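Local coordinates for protein HpcE (Thermus thermophilus, PDB 1WZO) that probably isomerises 2-hydroxyhepta-2,4-diene-1,7-dioate in the breakdown of aromatic compounds, as a member of the fumarylacetoacetate hydrolase family, at residues B[79-89]-B[237-246]. Numbering follows the deposited sequence.
With GOL (glycerol), chain H.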
loop_
_atom_site.group_PDB
_atom_site.type_symbol
_atom_site.label_atom_id
_atom_site.label_comp_id
_atom_site.label_asym_id
_atom_site.label_seq_id
_atom_site.Cartn_x
_atom_site.Cartn_y
_atom_site.Cartn_z
ATOM N N LEU B 79 12.112 -7.370 -11.556
ATOM C CA LEU B 79 13.230 -8.088 -10.968
ATOM C C LEU B 79 14.343 -7.091 -10.660
ATOM O O LEU B 79 14.638 -6.219 -11.469
ATOM C CB LEU B 79 13.744 -9.142 -11.950
ATOM C CG LEU B 79 14.815 -10.104 -11.427
ATOM C CD1 LEU B 79 14.191 -11.104 -10.448
ATOM C CD2 LEU B 79 15.446 -10.846 -12.614
ATOM N N PRO B 80 14.980 -7.213 -9.488
ATOM C CA PRO B 80 16.053 -6.278 -9.153
ATOM C C PRO B 80 17.390 -6.625 -9.793
ATOM O O PRO B 80 17.588 -7.728 -10.317
ATOM C CB PRO B 80 16.123 -6.377 -7.636
ATOM C CG PRO B 80 15.879 -7.839 -7.421
ATOM C CD PRO B 80 14.703 -8.115 -8.355
ATOM N N HIS B 81 18.301 -5.662 -9.733
ATOM C CA HIS B 81 19.657 -5.822 -10.230
ATOM C C HIS B 81 20.197 -7.061 -9.515
ATOM O O HIS B 81 19.975 -7.228 -8.315
ATOM C CB HIS B 81 20.461 -4.569 -9.851
ATOM C CG HIS B 81 21.926 -4.654 -10.147
ATOM N ND1 HIS B 81 22.421 -4.986 -11.390
ATOM C CD2 HIS B 81 23.006 -4.402 -9.367
ATOM C CE1 HIS B 81 23.743 -4.935 -11.364
ATOM N NE2 HIS B 81 24.123 -4.582 -10.148
ATOM N N LYS B 82 20.875 -7.931 -10.258
ATOM C CA LYS B 82 21.451 -9.166 -9.718
ATOM C C LYS B 82 20.443 -10.313 -9.570
ATOM O O LYS B 82 20.830 -11.449 -9.294
ATOM C CB LYS B 82 22.126 -8.907 -8.364
ATOM C CG LYS B 82 23.291 -7.924 -8.414
ATOM C CD LYS B 82 24.406 -8.429 -9.312
ATOM C CE LYS B 82 25.622 -7.512 -9.246
ATOM N NZ LYS B 82 26.711 -7.968 -10.157
ATOM N N GLY B 83 19.157 -10.019 -9.741
ATOM C CA GLY B 83 18.146 -11.061 -9.642
ATOM C C GLY B 83 18.273 -12.036 -10.803
ATOM O O GLY B 83 18.833 -11.693 -11.845
ATOM N N VAL B 84 17.747 -13.247 -10.636
ATOM C CA VAL B 84 17.828 -14.272 -11.675
ATOM C C VAL B 84 16.614 -14.322 -12.602
ATOM O O VAL B 84 15.473 -14.483 -12.150
ATOM C CB VAL B 84 18.017 -15.679 -11.043
ATOM C CG1 VAL B 84 18.038 -16.744 -12.130
ATOM C CG2 VAL B 84 19.304 -15.723 -10.231
ATOM N N VAL B 85 16.860 -14.181 -13.900
ATOM C CA VAL B 85 15.786 -14.244 -14.886
ATOM C C VAL B 85 15.521 -15.712 -15.190
ATOM O O VAL B 85 16.458 -16.487 -15.410
ATOM C CB VAL B 85 16.176 -13.522 -16.195
ATOM C CG1 VAL B 85 15.146 -13.821 -17.294
ATOM C CG2 VAL B 85 16.260 -12.018 -15.947
ATOM N N LEU B 86 14.250 -16.099 -15.200
ATOM C CA LEU B 86 13.886 -17.480 -15.476
ATOM C C LEU B 86 13.570 -17.668 -16.953
ATOM O O LEU B 86 12.698 -16.997 -17.514
ATOM C CB LEU B 86 12.685 -17.890 -14.611
ATOM C CG LEU B 86 12.938 -17.765 -13.104
ATOM C CD1 LEU B 86 11.654 -18.004 -12.337
ATOM C CD2 LEU B 86 14.009 -18.753 -12.680
ATOM N N TYR B 87 14.292 -18.588 -17.582
ATOM C CA TYR B 87 14.108 -18.884 -18.998
ATOM C C TYR B 87 12.928 -19.851 -19.166
ATOM O O TYR B 87 12.896 -20.907 -18.544
ATOM C CB TYR B 87 15.402 -19.490 -19.552
ATOM C CG TYR B 87 15.440 -19.656 -21.054
ATOM C CD1 TYR B 87 14.786 -20.720 -21.676
ATOM C CD2 TYR B 87 16.149 -18.759 -21.852
ATOM C CE1 TYR B 87 14.843 -20.888 -23.058
ATOM C CE2 TYR B 87 16.214 -18.917 -23.236
ATOM C CZ TYR B 87 15.560 -19.986 -23.830
ATOM O OH TYR B 87 15.638 -20.163 -25.193
ATOM N N PRO B 88 11.941 -19.495 -20.006
ATOM C CA PRO B 88 10.771 -20.354 -20.230
ATOM C C PRO B 88 11.157 -21.731 -20.747
ATOM O O PRO B 88 11.831 -21.849 -21.771
ATOM C CB PRO B 88 9.956 -19.571 -21.254
ATOM C CG PRO B 88 10.312 -18.148 -20.953
ATOM C CD PRO B 88 11.807 -18.237 -20.757
ATOM N N LYS B 89 10.719 -22.765 -20.039
ATOM C CA LYS B 89 11.017 -24.142 -20.419
ATOM C C LYS B 89 10.630 -24.422 -21.865
ATOM O O LYS B 89 9.481 -24.217 -22.256
ATOM C CB LYS B 89 10.263 -25.109 -19.504
ATOM C CG LYS B 89 10.589 -26.578 -19.741
ATOM C CD LYS B 89 12.033 -26.886 -19.367
ATOM C CE LYS B 89 12.322 -26.474 -17.927
ATOM N NZ LYS B 89 11.308 -27.035 -16.993
ATOM N N ALA B 237 24.884 0.186 -14.424
ATOM C CA ALA B 237 24.778 -1.088 -15.118
ATOM C C ALA B 237 23.839 -2.047 -14.386
ATOM O O ALA B 237 23.955 -2.250 -13.173
ATOM C CB ALA B 237 26.169 -1.722 -15.270
ATOM N N LEU B 238 22.906 -2.622 -15.140
ATOM C CA LEU B 238 21.924 -3.565 -14.608
ATOM C C LEU B 238 22.344 -4.946 -15.085
ATOM O O LEU B 238 22.365 -5.215 -16.286
ATOM C CB LEU B 238 20.529 -3.221 -15.142
ATOM C CG LEU B 238 19.339 -4.128 -14.808
ATOM C CD1 LEU B 238 19.066 -4.118 -13.308
ATOM C CD2 LEU B 238 18.107 -3.622 -15.576
ATOM N N GLU B 239 22.671 -5.822 -14.143
ATOM C CA GLU B 239 23.132 -7.157 -14.482
ATOM C C GLU B 239 22.273 -8.298 -13.946
ATOM O O GLU B 239 21.938 -8.337 -12.758
ATOM C CB GLU B 239 24.568 -7.324 -13.994
ATOM C CG GLU B 239 25.128 -8.718 -14.157
ATOM C CD GLU B 239 26.535 -8.824 -13.618
ATOM O OE1 GLU B 239 27.473 -8.404 -14.327
ATOM O OE2 GLU B 239 26.697 -9.313 -12.481
ATOM N N ASN B 240 21.932 -9.230 -14.833
ATOM C CA ASN B 240 21.121 -10.378 -14.445
ATOM C C ASN B 240 21.480 -11.664 -15.166
ATOM O O ASN B 240 21.594 -11.699 -16.395
ATOM C CB ASN B 240 19.627 -10.120 -14.689
ATOM C CG ASN B 240 19.127 -8.875 -14.009
ATOM O OD1 ASN B 240 19.173 -7.787 -14.575
ATOM N ND2 ASN B 240 18.651 -9.023 -12.781
ATOM N N PRO B 241 21.681 -12.742 -14.401
ATOM C CA PRO B 241 22.011 -14.029 -15.006
ATOM C C PRO B 241 20.682 -14.710 -15.344
ATOM O O PRO B 241 19.626 -14.299 -14.849
ATOM C CB PRO B 241 22.780 -14.742 -13.902
ATOM C CG PRO B 241 22.137 -14.222 -12.656
ATOM C CD PRO B 241 21.951 -12.750 -12.950
ATOM N N ILE B 242 20.740 -15.733 -16.187
ATOM C CA ILE B 242 19.550 -16.468 -16.600
ATOM C C ILE B 242 19.662 -17.935 -16.194
ATOM O O ILE B 242 20.718 -18.549 -16.343
ATOM C CB ILE B 242 19.377 -16.418 -18.123
ATOM C CG1 ILE B 242 19.358 -14.966 -18.596
ATOM C CG2 ILE B 242 18.102 -17.146 -18.524
ATOM C CD1 ILE B 242 19.371 -14.822 -20.097
ATOM N N GLU B 243 18.568 -18.483 -15.675
ATOM C CA GLU B 243 18.513 -19.879 -15.254
ATOM C C GLU B 243 17.240 -20.485 -15.831
ATOM O O GLU B 243 16.283 -19.769 -16.126
ATOM C CB GLU B 243 18.469 -19.987 -13.724
ATOM C CG GLU B 243 19.800 -19.854 -13.008
ATOM C CD GLU B 243 19.640 -19.919 -11.498
ATOM O OE1 GLU B 243 18.628 -20.490 -11.037
ATOM O OE2 GLU B 243 20.524 -19.414 -10.768
ATOM N N GLU B 244 17.229 -21.801 -15.995
ATOM C CA GLU B 244 16.049 -22.472 -16.519
ATOM C C GLU B 244 15.029 -22.631 -15.404
ATOM O O GLU B 244 15.390 -22.704 -14.228
ATOM C CB GLU B 244 16.411 -23.847 -17.072
ATOM C CG GLU B 244 17.348 -23.805 -18.255
ATOM C CD GLU B 244 16.940 -24.778 -19.335
ATOM O OE1 GLU B 244 15.829 -24.612 -19.888
ATOM O OE2 GLU B 244 17.722 -25.708 -19.626
ATOM N N GLU B 245 13.753 -22.679 -15.770
ATOM C CA GLU B 245 12.699 -22.838 -14.782
ATOM C C GLU B 245 12.868 -24.194 -14.116
ATOM O O GLU B 245 13.469 -25.106 -14.689
ATOM C CB GLU B 245 11.325 -22.754 -15.446
ATOM C CG GLU B 245 11.114 -21.484 -16.242
ATOM C CD GLU B 245 9.715 -21.370 -16.814
ATOM O OE1 GLU B 245 9.262 -22.317 -17.498
ATOM O OE2 GLU B 245 9.072 -20.324 -16.582
ATOM N N PRO B 246 12.346 -24.345 -12.890
ATOM C CA PRO B 246 12.454 -25.613 -12.167
ATOM C C PRO B 246 11.922 -26.788 -12.981
ATOM O O PRO B 246 12.653 -27.795 -13.096
ATOM C CB PRO B 246 11.645 -25.356 -10.895
ATOM C CG PRO B 246 10.642 -24.327 -11.326
ATOM C CD PRO B 246 11.489 -23.399 -12.155
ATOM O OXT PRO B 246 10.786 -26.686 -13.494
HETATM C C1 GOL H . 26.433 -2.077 -8.956
HETATM O O1 GOL H . 26.700 -3.466 -8.843
HETATM C C2 GOL H . 26.681 -1.572 -10.380
HETATM O O2 GOL H . 25.873 -2.293 -11.315
HETATM C C3 GOL H . 26.364 -0.080 -10.465
HETATM O O3 GOL H . 26.572 0.414 -11.776
HETATM O O HOH W 1 13.808 -23.373 -18.699
#
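Pro80 O takes a hydrogen bond from Asn240 ND2 (3.0 Å), while Gly83 N, closing the type II turn Pro80–Gly83, reaches the same oxygen from the opposite face of its plane. Asn240 ND2 also donates to Gly83 O at 2.8 Å; both acceptors lie in the amide plane, which fixes the rotation of that group and ties both ends of the turn to strand 237-244. With CG anti to the backbone N (chi1 173°), the His81 ring turns an edge to this strand: ND1 accepts from Glu239 N at 2.9 Å, in the ring plane and almost straight (177°), and NE2 shares a hydrogen bond with O1 of a glycerol probably left from crystallisation. With the imidazole cut back to an alanine, Glu239 N is likely to lose its acceptor, and a gap to open beside Glu239 CB and Trp37. Lys82 N donates to Glu239 O, and its side chain, bent at chi2, brings NZ to Glu239 OE2 from above the carboxylate plane (2.7 Å). Val84 rests CG1 against the Glu243 chain, whose OE1 pairs with Lys9 of a second subunit. Val85 to Tyr87 then run parallel to Ile242–Glu244, through bonds such as Tyr87 N to Glu243 O (2.7 Å). Ile242 CG2 meets the edge of the Tyr87 ring, and a water joins Tyr87 O, Glu244 OE1 and Glu245 N. In this fumarylacetoacetate hydrolase-type domain the turn thus leads into strand 85-87, one border, within this chain, of a five-stranded mixed sheet, with strand 237-244 between it and antiparallel strand 227-232; Val85 and Asn240 also touch Pro153 of strand 152-159.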